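Local coordinates for protein transcriptional regulator (Vibrio vulnificus, PDB 4IVN) that represses transcription of the nan operon for sialic acid catabolism and binds the pathway intermediate N-acetylmannosamine 6-phosphate, at residues A[9-14]-A[60-65]; A[19-24]-A[49-54]; A[40-45]-A[212-217]; A[122-127]-A[175-180]; A[223-228]-A[241-246]. All coordinates share one frame; numbering follows the deposited sequence.

Contact 1. Residues A[9-14]-A[60-65]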
# COMPACT_ATOMS: atom_id res chain seq x y z
N VAL A 9 12.39 32.96 -14.62
CA VAL A 9 12.74 34.24 -15.26
C VAL A 9 11.91 35.39 -14.67
O VAL A 9 12.45 36.46 -14.40
CB VAL A 9 12.59 34.24 -16.82
CG1 VAL A 9 12.92 35.65 -17.42
CG2 VAL A 9 13.40 33.09 -17.42
N ARG A 10 10.60 35.16 -14.45
CA ARG A 10 9.75 36.23 -13.95
C ARG A 10 10.17 36.61 -12.57
O ARG A 10 10.20 37.81 -12.27
CB ARG A 10 8.25 35.96 -14.10
CG ARG A 10 7.80 35.98 -15.57
CD ARG A 10 6.30 36.10 -15.74
NE ARG A 10 5.62 35.12 -14.90
CZ ARG A 10 5.30 35.32 -13.61
NH1 ARG A 10 5.58 36.48 -13.02
NH2 ARG A 10 4.72 34.36 -12.92
N LEU A 11 10.62 35.62 -11.78
CA LEU A 11 11.05 35.88 -10.39
C LEU A 11 12.26 36.81 -10.40
O LEU A 11 12.27 37.86 -9.74
CB LEU A 11 11.37 34.58 -9.63
CG LEU A 11 11.52 34.48 -8.09
CD1 LEU A 11 10.49 35.26 -7.26
CD2 LEU A 11 11.52 33.02 -7.65
N ARG A 12 13.26 36.40 -11.14
CA ARG A 12 14.43 37.24 -11.40
C ARG A 12 14.15 38.72 -11.76
O ARG A 12 14.62 39.65 -11.08
CB ARG A 12 15.26 36.59 -12.51
CG ARG A 12 16.32 35.64 -12.01
CD ARG A 12 17.39 36.42 -11.26
NE ARG A 12 17.45 37.83 -11.65
CZ ARG A 12 18.39 38.69 -11.26
NH1 ARG A 12 19.38 38.29 -10.47
NH2 ARG A 12 18.36 39.96 -11.67
N SER A 13 13.41 38.93 -12.85
CA SER A 13 13.27 40.27 -13.40
C SER A 13 12.23 41.06 -12.61
O SER A 13 12.48 42.20 -12.25
CB SER A 13 13.00 40.28 -14.92
OG SER A 13 12.00 39.35 -15.31
N ASN A 14 11.10 40.44 -12.27
CA ASN A 14 10.05 41.20 -11.59
C ASN A 14 10.32 41.38 -10.09
O ASN A 14 9.41 41.76 -9.33
CB ASN A 14 8.62 40.62 -11.81
CG ASN A 14 8.41 40.01 -13.19
OD1 ASN A 14 9.17 40.26 -14.15
ND2 ASN A 14 7.38 39.17 -13.29
N ARG A 60 1.53 35.42 -4.22
CA ARG A 60 0.44 36.13 -4.88
C ARG A 60 0.91 37.35 -5.69
O ARG A 60 0.37 37.62 -6.76
CB ARG A 60 -0.64 36.53 -3.89
CG ARG A 60 -1.24 35.32 -3.22
CD ARG A 60 -2.38 35.71 -2.31
NE ARG A 60 -2.93 34.47 -1.74
CZ ARG A 60 -3.51 34.34 -0.55
NH1 ARG A 60 -3.64 35.38 0.26
NH2 ARG A 60 -3.97 33.14 -0.15
N ASP A 61 1.98 38.00 -5.24
CA ASP A 61 2.54 39.14 -5.96
C ASP A 61 2.96 38.68 -7.32
O ASP A 61 3.01 39.47 -8.29
CB ASP A 61 3.73 39.77 -5.24
CG ASP A 61 3.32 40.67 -4.10
OD1 ASP A 61 2.10 40.84 -3.88
OD2 ASP A 61 4.21 41.21 -3.43
N MET A 62 3.28 37.39 -7.41
CA MET A 62 3.82 36.87 -8.66
C MET A 62 2.71 36.35 -9.50
O MET A 62 2.98 35.79 -10.55
CB MET A 62 4.82 35.78 -8.43
CG MET A 62 5.89 36.18 -7.43
SD MET A 62 7.28 35.55 -8.31
CE MET A 62 7.39 36.89 -9.53
N GLY A 63 1.47 36.55 -9.04
CA GLY A 63 0.31 36.19 -9.84
C GLY A 63 -0.18 34.76 -9.60
O GLY A 63 -0.93 34.24 -10.40
N TYR A 64 0.26 34.12 -8.53
CA TYR A 64 -0.22 32.76 -8.22
C TYR A 64 -1.26 32.85 -7.14
O TYR A 64 -1.35 33.90 -6.51
CB TYR A 64 0.92 31.85 -7.76
CG TYR A 64 1.86 31.62 -8.88
CD1 TYR A 64 1.60 30.65 -9.85
CD2 TYR A 64 2.97 32.44 -9.03
CE1 TYR A 64 2.45 30.48 -10.93
CE2 TYR A 64 3.82 32.28 -10.12
CZ TYR A 64 3.55 31.31 -11.06
OH TYR A 64 4.45 31.18 -12.07
N LYS A 65 -2.02 31.78 -6.92
CA LYS A 65 -3.06 31.79 -5.90
C LYS A 65 -2.48 31.68 -4.50
O LYS A 65 -3.14 32.09 -3.52
CB LYS A 65 -4.09 30.70 -6.11
CG LYS A 65 -5.09 31.07 -7.19
CD LYS A 65 -5.23 29.98 -8.21
CE LYS A 65 -5.75 30.59 -9.50
NZ LYS A 65 -4.94 30.13 -10.67
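R10 meets M62 and Y64 through its guanidinium, and L11, the next residue of helix 7-13, meets M62 through a methyl group. The contact lies in the rpiR-family helix-turn-helix domain, where helix 52-61 ends in a Schellman motif: G63, at positive phi, is its C-prime residue, and G63 N returns to R60 O at 2.7 Å. R10 crosses to this helix end with its chain bent at chi3. It slides past the M62 side chain in the opposite direction, and R10 NH1 comes within 4.0 Å of M62 CE. The guanidinium and the Y64 ring approach from opposite directions, their planes 30° apart, with the phenol oxygen at the guanidinium edge. One nitrogen, R10 NH2, serves two acceptors. It donates to M62 O at 3.3 Å, meeting the carbonyl almost head-on although this oxygen is tilted 26° from the guanidinium plane. Its other bond, to Y64 OH, is weak, with an N-H...O angle of only 123°. The guanidinium is thus held beside both a helix-terminal carbonyl and a phenol, which should suit its positive charge. Beside these polar contacts the packing is apolar. L11 and M62 cross at about a right angle, and L11 also reaches A26 and I29 of helix 20-36, while Y64 rests on A73 of helix 67-78. M62 is bent at both chi2 and chi3, which turns its end back toward helix 7-13: M62 CE comes to 3.9 Å from L11 CA, and M62 SD lies 3.4 Å from L11 CD1.

Contact 2. Residues A[19-24]-A[49-54]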
# COMPACT_ATOMS: atom_id res chain seq x y z
N SER A 19 9.93 44.32 -1.94
CA SER A 19 10.52 44.71 -0.65
C SER A 19 11.68 43.81 -0.21
O SER A 19 11.82 42.70 -0.73
CB SER A 19 9.45 44.67 0.45
OG SER A 19 9.12 43.31 0.78
N LYS A 20 12.49 44.27 0.75
CA LYS A 20 13.59 43.47 1.30
C LYS A 20 13.12 42.10 1.80
O LYS A 20 13.76 41.08 1.53
CB LYS A 20 14.37 44.19 2.43
CG LYS A 20 15.55 43.33 2.92
CD LYS A 20 16.72 44.10 3.50
CE LYS A 20 16.90 43.78 4.98
NZ LYS A 20 18.17 44.33 5.51
N LYS A 21 12.02 42.08 2.54
CA LYS A 21 11.58 40.86 3.16
C LYS A 21 11.24 39.83 2.05
O LYS A 21 11.70 38.66 2.06
CB LYS A 21 10.41 41.12 4.11
CG LYS A 21 10.27 40.11 5.25
CD LYS A 21 9.64 40.73 6.51
CE LYS A 21 8.73 39.76 7.31
NZ LYS A 21 9.20 38.39 7.71
N LEU A 22 10.43 40.27 1.08
CA LEU A 22 10.09 39.46 -0.10
C LEU A 22 11.35 39.03 -0.91
O LEU A 22 11.40 37.91 -1.41
CB LEU A 22 9.04 40.17 -0.98
CG LEU A 22 7.52 39.96 -0.87
CD1 LEU A 22 7.02 39.23 0.36
CD2 LEU A 22 6.81 41.30 -0.94
N ARG A 23 12.35 39.91 -0.99
CA ARG A 23 13.63 39.67 -1.72
C ARG A 23 14.38 38.52 -1.12
O ARG A 23 15.02 37.75 -1.86
CB ARG A 23 14.58 40.89 -1.73
CG ARG A 23 14.26 41.97 -2.76
CD ARG A 23 15.39 42.99 -2.96
NE ARG A 23 15.43 43.44 -4.36
CZ ARG A 23 16.23 42.94 -5.31
NH1 ARG A 23 17.13 41.99 -5.04
NH2 ARG A 23 16.14 43.40 -6.55
N VAL A 24 14.32 38.41 0.21
CA VAL A 24 15.00 37.31 0.89
C VAL A 24 14.38 36.00 0.40
O VAL A 24 15.08 35.04 0.08
CB VAL A 24 14.83 37.45 2.41
CG1 VAL A 24 15.13 36.14 3.11
CG2 VAL A 24 15.77 38.58 2.93
N GLN A 49 13.60 32.26 7.41
CA GLN A 49 13.27 33.03 8.63
C GLN A 49 12.28 34.18 8.35
O GLN A 49 12.51 35.34 8.73
CB GLN A 49 14.55 33.63 9.23
CG GLN A 49 15.48 32.67 9.98
CD GLN A 49 16.86 33.30 10.15
OE1 GLN A 49 17.64 33.37 9.19
NE2 GLN A 49 17.16 33.79 11.35
N THR A 50 11.17 33.88 7.68
CA THR A 50 10.13 34.87 7.39
C THR A 50 8.83 34.19 7.81
O THR A 50 8.80 32.99 8.05
CB THR A 50 10.15 35.31 5.88
OG1 THR A 50 9.75 34.23 5.00
CG2 THR A 50 11.54 35.74 5.44
N SER A 51 7.73 34.91 7.89
CA SER A 51 6.46 34.25 8.19
C SER A 51 5.92 33.48 6.96
O SER A 51 6.37 33.66 5.83
CB SER A 51 5.48 35.29 8.59
OG SER A 51 5.38 36.15 7.50
N GLU A 52 4.93 32.63 7.18
CA GLU A 52 4.23 32.06 6.06
C GLU A 52 3.46 33.14 5.32
O GLU A 52 3.24 33.03 4.12
CB GLU A 52 3.28 30.98 6.52
CG GLU A 52 3.97 29.88 7.29
CD GLU A 52 3.04 28.72 7.61
OE1 GLU A 52 1.88 28.71 7.12
OE2 GLU A 52 3.49 27.80 8.33
N ALA A 53 3.04 34.17 6.02
CA ALA A 53 2.36 35.30 5.31
C ALA A 53 3.26 35.98 4.23
O ALA A 53 2.78 36.45 3.19
CB ALA A 53 1.90 36.35 6.30
N THR A 54 4.54 36.08 4.56
CA THR A 54 5.51 36.71 3.65
C THR A 54 5.64 35.83 2.38
O THR A 54 5.57 36.33 1.26
CB THR A 54 6.88 36.91 4.31
OG1 THR A 54 6.75 37.70 5.49
CG2 THR A 54 7.84 37.65 3.34
O HOH W 1 11.95 37.98 8.77
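This is a helix-to-helix-start packing contact inside the helix-turn-helix domain: K21 and L22, in the first turn of helix 20-36, face T50, just before helix 52-61, and T54 in its first turn. The apolar part is tight. L22 CD1 lies 3.5 Å from T54 CG2, closer than ordinary carbon-carbon contact, and 3.4 Å from T54 O. At the margin V24 CG1 approaches T50 CG2. K21 supplies the polar part. Its CG stands opposite the backbone nitrogen (chi1 -154°), and bends at chi3 and chi4 carry the ammonium across T54 at about a right angle. K21 NZ gives a weak hydrogen bond to T54 OG1 at 3.4 Å, and the same hydroxyl shares a 2.9 Å bond with S51 OG, in which either oxygen may be the donor. A water accepts from K21 NZ at 3.0 Å and donates to Q49 O, so the lysine also reaches the turn before the helix. The T50 hydroxyl is engaged instead with T48 OG1. With one weak direct bond and one through solvent, the ammonium is probably held loosely, and the tight fit of the contact comes from the methyl pair L22 CD1 and T54 CG2 rather than from a polar bond.

Contact 3. Residues A[40-45]-A[212-217]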
# COMPACT_ATOMS: atom_id res chain seq x y z
N THR A 40 7.39 22.38 2.06
CA THR A 40 6.08 22.86 2.42
C THR A 40 6.14 24.36 2.67
O THR A 40 7.23 24.94 2.74
CB THR A 40 5.55 22.17 3.69
OG1 THR A 40 6.34 22.57 4.84
CG2 THR A 40 5.59 20.66 3.48
N ILE A 41 4.98 25.01 2.79
CA ILE A 41 5.03 26.46 3.07
C ILE A 41 5.78 26.65 4.39
O ILE A 41 6.56 27.64 4.54
CB ILE A 41 3.64 27.10 3.07
CG1 ILE A 41 3.75 28.61 3.21
CG2 ILE A 41 2.70 26.35 4.03
CD1 ILE A 41 2.41 29.27 2.94
N THR A 42 5.61 25.67 5.30
CA THR A 42 6.17 25.72 6.70
C THR A 42 7.70 25.65 6.61
O THR A 42 8.41 26.42 7.26
CB THR A 42 5.61 24.61 7.64
OG1 THR A 42 4.20 24.43 7.40
CG2 THR A 42 5.81 24.91 9.12
N ASP A 43 8.21 24.83 5.71
CA ASP A 43 9.70 24.80 5.47
C ASP A 43 10.24 26.06 4.85
O ASP A 43 11.26 26.60 5.30
CB ASP A 43 10.07 23.70 4.45
CG ASP A 43 9.95 22.30 5.02
OD1 ASP A 43 10.36 22.05 6.18
OD2 ASP A 43 9.48 21.42 4.25
N LEU A 44 9.59 26.52 3.78
CA LEU A 44 10.10 27.74 3.06
C LEU A 44 10.18 28.93 4.02
O LEU A 44 11.15 29.72 4.00
CB LEU A 44 9.18 28.09 1.92
CG LEU A 44 9.69 29.23 1.04
CD1 LEU A 44 11.14 29.02 0.65
CD2 LEU A 44 8.81 29.40 -0.17
N ALA A 45 9.16 29.05 4.88
CA ALA A 45 9.12 30.05 5.92
C ALA A 45 10.26 29.92 6.91
O ALA A 45 10.99 30.91 7.19
CB ALA A 45 7.77 30.08 6.62
N HIS A 212 8.27 19.41 8.74
CA HIS A 212 7.45 20.57 9.09
C HIS A 212 6.39 20.86 8.09
O HIS A 212 6.66 20.87 6.87
CB HIS A 212 8.32 21.79 9.24
CG HIS A 212 9.51 21.56 10.15
ND1 HIS A 212 9.43 21.72 11.50
CD2 HIS A 212 10.82 21.18 9.88
CE1 HIS A 212 10.62 21.42 12.04
NE2 HIS A 212 11.47 21.12 11.05
N SER A 213 5.20 21.19 8.54
CA SER A 213 4.12 21.23 7.59
C SER A 213 3.00 21.81 8.42
O SER A 213 3.09 21.80 9.65
CB SER A 213 3.80 19.79 7.10
OG SER A 213 2.90 19.15 8.05
N PRO A 214 1.91 22.29 7.78
CA PRO A 214 0.69 22.73 8.50
C PRO A 214 0.18 21.67 9.50
O PRO A 214 -0.37 21.97 10.61
CB PRO A 214 -0.31 22.88 7.36
CG PRO A 214 0.51 23.32 6.17
CD PRO A 214 1.86 22.64 6.33
N LEU A 215 0.29 20.41 9.08
CA LEU A 215 -0.15 19.29 9.91
C LEU A 215 0.68 19.13 11.18
O LEU A 215 0.18 18.74 12.27
CB LEU A 215 -0.27 17.99 9.05
CG LEU A 215 -0.84 16.70 9.71
CD1 LEU A 215 -2.27 16.93 10.18
CD2 LEU A 215 -0.87 15.50 8.70
N SER A 216 1.98 19.44 11.13
CA SER A 216 2.75 19.24 12.38
C SER A 216 2.29 20.07 13.56
O SER A 216 2.37 19.62 14.68
CB SER A 216 4.27 19.29 12.17
OG SER A 216 4.54 20.42 11.44
N SER A 217 1.70 21.22 13.34
CA SER A 217 1.27 21.97 14.47
C SER A 217 -0.12 21.46 14.92
O SER A 217 -0.71 22.03 15.81
CB SER A 217 1.25 23.48 14.12
OG SER A 217 0.04 23.77 13.43
O HOH W 2 10.59 19.68 6.93
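The imidazole of H212 and the carboxylate of D43 stand almost perpendicular, their planes 86° apart, with D43 OD1 near the ring plane at its edge, 3.8 Å from H212 CD2. The pair belongs to a junction between domains: the start of helix 41-48 in the helix-turn-helix domain meets the loop between strands 204-208 and 221-224 of the SIS domain. The helix begins with a capping box. T40 OG1 accepts from D43 N, while D43 OD2 receives T40 N on its anti side. The cap residue also makes the direct hydrogen bond across this contact: T40 OG1 donates to H212 O at 2.7 Å, tilted 34° from the carbonyl plane. With T40 OG1 between its own backbone nitrogen and carbonyl carbon, the crowded position, the one hydroxyl accepts from D43 N and donates to H212 O. On the loop side, S213 forms an ST motif, and S216 OG donates to S213 O on a lone pair. A water accepts from H212 N at 3.0 Å. T40 also touches S186 and I210; its side chain is about 8 Å from a bound sugar phosphate. The other ring is that of P214. I41 CG2 touches its CG loosely, and the T42 and P214 side chains slide past each other in opposite directions, leaving T42 OG1 3.1 Å from P214 CD.

Contact 4. Residues A[122-127]-A[175-180]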
# COMPACT_ATOMS: atom_id res chain seq x y z
N GLU A 122 2.18 3.10 22.79
CA GLU A 122 1.39 3.13 24.01
C GLU A 122 0.04 3.77 23.78
O GLU A 122 -0.97 3.27 24.25
CB GLU A 122 2.19 3.91 25.08
CG GLU A 122 1.97 3.50 26.51
CD GLU A 122 1.78 2.02 26.69
OE1 GLU A 122 2.56 1.20 26.10
OE2 GLU A 122 0.80 1.68 27.44
N ARG A 123 0.00 4.88 23.05
CA ARG A 123 -1.31 5.48 22.64
C ARG A 123 -2.24 4.49 21.92
O ARG A 123 -3.42 4.39 22.25
CB ARG A 123 -1.03 6.71 21.80
CG ARG A 123 -0.34 7.78 22.69
CD ARG A 123 -0.47 9.19 22.15
NE ARG A 123 0.32 10.22 22.88
CZ ARG A 123 -0.18 11.04 23.80
NH1 ARG A 123 -1.46 10.93 24.21
NH2 ARG A 123 0.61 11.99 24.33
N VAL A 124 -1.72 3.77 20.94
CA VAL A 124 -2.48 2.75 20.26
C VAL A 124 -2.99 1.66 21.21
O VAL A 124 -4.19 1.29 21.20
CB VAL A 124 -1.70 2.15 19.11
CG1 VAL A 124 -2.54 1.03 18.43
CG2 VAL A 124 -1.39 3.27 18.09
N HIS A 125 -2.13 1.25 22.09
CA HIS A 125 -2.49 0.22 23.04
C HIS A 125 -3.64 0.69 23.88
O HIS A 125 -4.61 -0.07 24.05
CB HIS A 125 -1.30 -0.13 23.92
CG HIS A 125 -1.67 -1.10 25.01
ND1 HIS A 125 -2.12 -2.32 24.74
CD2 HIS A 125 -1.75 -0.95 26.40
CE1 HIS A 125 -2.43 -2.96 25.90
NE2 HIS A 125 -2.18 -2.14 26.91
N GLN A 126 -3.58 1.94 24.35
CA GLN A 126 -4.65 2.50 25.20
C GLN A 126 -5.96 2.79 24.42
O GLN A 126 -7.05 2.84 25.01
CB GLN A 126 -4.22 3.81 25.90
CG GLN A 126 -2.99 3.70 26.84
CD GLN A 126 -3.18 2.69 28.00
OE1 GLN A 126 -4.29 2.47 28.47
NE2 GLN A 126 -2.08 2.07 28.45
N ALA A 127 -5.85 2.97 23.10
CA ALA A 127 -6.95 3.57 22.39
C ALA A 127 -8.12 2.60 22.32
O ALA A 127 -7.94 1.40 22.09
CB ALA A 127 -6.50 4.03 21.03
N GLY A 175 -10.64 8.24 24.83
CA GLY A 175 -10.47 6.87 24.43
C GLY A 175 -10.29 6.79 22.89
O GLY A 175 -9.91 5.75 22.35
N ASP A 176 -10.60 7.88 22.17
CA ASP A 176 -10.34 7.84 20.67
C ASP A 176 -8.85 8.20 20.42
O ASP A 176 -8.26 8.93 21.20
CB ASP A 176 -11.20 8.89 19.91
CG ASP A 176 -12.66 8.62 20.04
OD1 ASP A 176 -12.97 7.45 20.38
OD2 ASP A 176 -13.51 9.54 19.76
N LEU A 177 -8.31 7.84 19.25
CA LEU A 177 -6.99 8.27 18.78
C LEU A 177 -7.12 8.42 17.24
O LEU A 177 -7.79 7.61 16.57
CB LEU A 177 -5.98 7.13 19.00
CG LEU A 177 -4.57 7.14 18.31
CD1 LEU A 177 -3.79 8.26 18.98
CD2 LEU A 177 -3.76 5.87 18.58
N TRP A 178 -6.50 9.45 16.67
CA TRP A 178 -6.56 9.69 15.19
C TRP A 178 -5.21 9.61 14.55
O TRP A 178 -4.24 10.11 15.10
CB TRP A 178 -7.08 11.07 14.89
CG TRP A 178 -8.51 11.09 15.27
CD1 TRP A 178 -9.08 11.33 16.54
CD2 TRP A 178 -9.58 10.79 14.41
NE1 TRP A 178 -10.44 11.19 16.48
CE2 TRP A 178 -10.81 10.87 15.22
CE3 TRP A 178 -9.68 10.54 13.02
CZ2 TRP A 178 -12.08 10.68 14.66
CZ3 TRP A 178 -10.95 10.33 12.47
CH2 TRP A 178 -12.14 10.43 13.28
N PHE A 179 -5.14 9.00 13.36
CA PHE A 179 -3.95 9.08 12.53
C PHE A 179 -4.25 9.92 11.28
O PHE A 179 -5.26 9.71 10.59
CB PHE A 179 -3.62 7.69 12.08
CG PHE A 179 -2.85 6.92 13.12
CD1 PHE A 179 -3.54 6.19 14.07
CD2 PHE A 179 -1.46 6.95 13.17
CE1 PHE A 179 -2.87 5.44 15.04
CE2 PHE A 179 -0.79 6.22 14.16
CZ PHE A 179 -1.49 5.54 15.11
N ALA A 180 -3.41 10.90 11.01
CA ALA A 180 -3.59 11.80 9.83
C ALA A 180 -2.48 11.33 8.92
O ALA A 180 -1.32 11.50 9.28
CB ALA A 180 -3.39 13.31 10.25
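V124 in the last turn of helix 114-126 and A127 just after it pack on L177 and F179 of strand 176-181, a helix-on-sheet layer of the SIS domain's parallel alpha/beta fold. The short axes pass 8.6 Å apart, at 133° between their N-to-C directions. Apolar contacts carry the interface. V124 CG2 is the central methyl: V124 and L177 cross obliquely, bringing it to 3.6 Å from L177 CD2. Three residues on, A127 CB meets L177 CB at 3.7 Å, so the leucine is touched near its root and at its tip by different residues. L177 CG lies opposite its backbone nitrogen; chi1 165° with chi2 70° brings CD2 to V124 CG2 and near V124 N. R123 adds its CB at the margin, while its charged end turns elsewhere. The backbone contact lies where the chains come nearest, with A127 C 3.6 Å from G175 O; G175 also bonds through its backbone to E128 and F129, where strand 129-133 begins. Among the polar interactions, K154 NZ donates to V124 O and A127 O, and its positive charge there would complement the helix dipole. Helix 237-257 shares the layer, with L250 on F179 and L254 on V124. The aromatic contact is edge-on: V124 crosses F179 at about a right angle, its CG2 in the ring plane and 3.7 Å from F179 CZ.

Contact 5. Residues A[223-228]-A[241-246]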
# COMPACT_ATOMS: atom_id res chain seq x y z
N LEU A 223 5.42 10.52 12.81
CA LEU A 223 6.47 9.59 12.34
C LEU A 223 6.69 10.08 10.93
O LEU A 223 5.74 10.41 10.27
CB LEU A 223 6.02 8.14 12.37
CG LEU A 223 5.91 7.47 13.74
CD1 LEU A 223 5.65 5.98 13.59
CD2 LEU A 223 7.14 7.73 14.61
N VAL A 224 7.95 10.21 10.53
CA VAL A 224 8.33 10.81 9.26
C VAL A 224 9.04 9.80 8.39
O VAL A 224 10.07 9.29 8.76
CB VAL A 224 9.22 12.05 9.53
CG1 VAL A 224 9.83 12.61 8.21
CG2 VAL A 224 8.38 13.09 10.29
N ALA A 225 8.51 9.51 7.22
CA ALA A 225 9.17 8.60 6.25
C ALA A 225 10.08 9.44 5.33
O ALA A 225 9.81 10.65 5.14
CB ALA A 225 8.01 7.92 5.41
N ALA A 226 11.11 8.83 4.71
CA ALA A 226 11.97 9.48 3.78
C ALA A 226 11.28 9.80 2.48
O ALA A 226 10.15 9.39 2.23
CB ALA A 226 13.24 8.64 3.53
N ARG A 227 11.95 10.60 1.65
CA ARG A 227 11.42 11.06 0.32
C ARG A 227 10.17 11.91 0.38
O ARG A 227 9.10 11.41 0.02
CB ARG A 227 11.07 9.90 -0.60
CG ARG A 227 12.12 8.83 -0.55
CD ARG A 227 13.00 8.85 -1.81
NE ARG A 227 14.30 9.43 -1.47
CZ ARG A 227 15.25 8.87 -0.68
NH1 ARG A 227 15.12 7.69 -0.11
NH2 ARG A 227 16.36 9.54 -0.48
N PRO A 228 10.33 13.23 0.66
CA PRO A 228 9.25 14.19 0.59
C PRO A 228 8.66 14.17 -0.80
O PRO A 228 9.38 14.06 -1.80
CB PRO A 228 9.98 15.52 0.74
CG PRO A 228 11.24 15.25 1.44
CD PRO A 228 11.60 13.83 1.14
N VAL A 241 6.53 3.68 0.23
CA VAL A 241 7.08 2.48 0.82
C VAL A 241 7.59 2.82 2.22
O VAL A 241 7.44 2.03 3.15
CB VAL A 241 8.12 1.78 -0.09
CG1 VAL A 241 9.47 2.47 0.01
CG2 VAL A 241 8.26 0.31 0.35
N GLY A 242 8.15 4.00 2.42
CA GLY A 242 8.57 4.30 3.78
C GLY A 242 7.43 4.57 4.74
O GLY A 242 7.55 4.28 5.94
N ALA A 243 6.34 5.17 4.21
CA ALA A 243 5.08 5.42 5.03
C ALA A 243 4.51 4.06 5.47
O ALA A 243 4.19 3.85 6.67
CB ALA A 243 4.07 6.26 4.26
N LEU A 244 4.53 3.08 4.56
CA LEU A 244 4.09 1.73 4.94
C LEU A 244 5.00 1.04 5.94
O LEU A 244 4.48 0.35 6.82
CB LEU A 244 3.89 0.85 3.69
CG LEU A 244 2.82 1.31 2.73
CD1 LEU A 244 3.04 0.62 1.32
CD2 LEU A 244 1.36 1.14 3.26
N LEU A 245 6.33 1.15 5.79
CA LEU A 245 7.27 0.68 6.80
C LEU A 245 6.96 1.25 8.23
O LEU A 245 6.94 0.51 9.20
CB LEU A 245 8.67 1.07 6.42
CG LEU A 245 9.77 0.74 7.45
CD1 LEU A 245 9.93 -0.76 7.59
CD2 LEU A 245 11.11 1.35 7.04
N LEU A 246 6.73 2.55 8.33
CA LEU A 246 6.22 3.14 9.61
C LEU A 246 5.02 2.41 10.17
O LEU A 246 4.98 2.15 11.40
CB LEU A 246 5.79 4.62 9.48
CG LEU A 246 6.75 5.67 8.90
CD1 LEU A 246 6.01 7.03 8.85
CD2 LEU A 246 8.09 5.74 9.61
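L246 lays one methyl against the strand end: its CD1 overlaps L223, 3.7 Å from L223 CB and equally far from L223 O, and continues toward A225, whose CB is 4.1 Å away. With L246 CG opposite its own carbonyl carbon (chi1 -53°) and chi2 extended, the isobutyl group points from helix 237-257 toward the end of strand 221-224 and the chain leaving it, so a single branch spans two alternate residues. The second point of contact is closer to the backbone. A225 CB sits over the helix at the peptide joining G242 to A243, 3.5 Å from G242 C and 3.4 Å from A243 N. G242 has no side chain to intervene, and the two CA atoms of A225 and G242 come within 5.0 Å, whereas those of L223 and L246 remain 7.0 Å apart. The chain and helix therefore draw together toward the A225 end. A225 CB and A243 CB add a looser contact at 4.4 Å. The evidence is entirely of van der Waals packing, between mostly buried groups. In the SIS domain this joins the strand outermost in this chain's sheet to the long helix that follows it. L223 also rests on L117 and I120 of helix 114-126, L246 on T108 of helix 93-111, and A243 on V141 of helix 137-151, while V241 of helix 237-257 packs against V241 of the second subunit.

In the fold
Contacts 1 and 2 share helix 52-61 in the helix-turn-helix domain; their centres are 14 Å apart and D61 OD2 packs 3.6 Å from L22 CD2. Contact 2 continues into contact 3 through a probable hydrogen bond, T50 N to A45 O at 3.0 Å. Contact 3 bridges to the SIS domain, where L215 CD2 touches A180 CB of contact 4 at 3.7 Å. Contacts 4 and 5 reach the same sheet, their centres 19 Å apart. A bound sugar phosphate lies about 8 Å from the side chain of T40 in contact 3, one about 8 Å from that of A243 in contact 5, and one about 12 Å from that of F179 in contact 4.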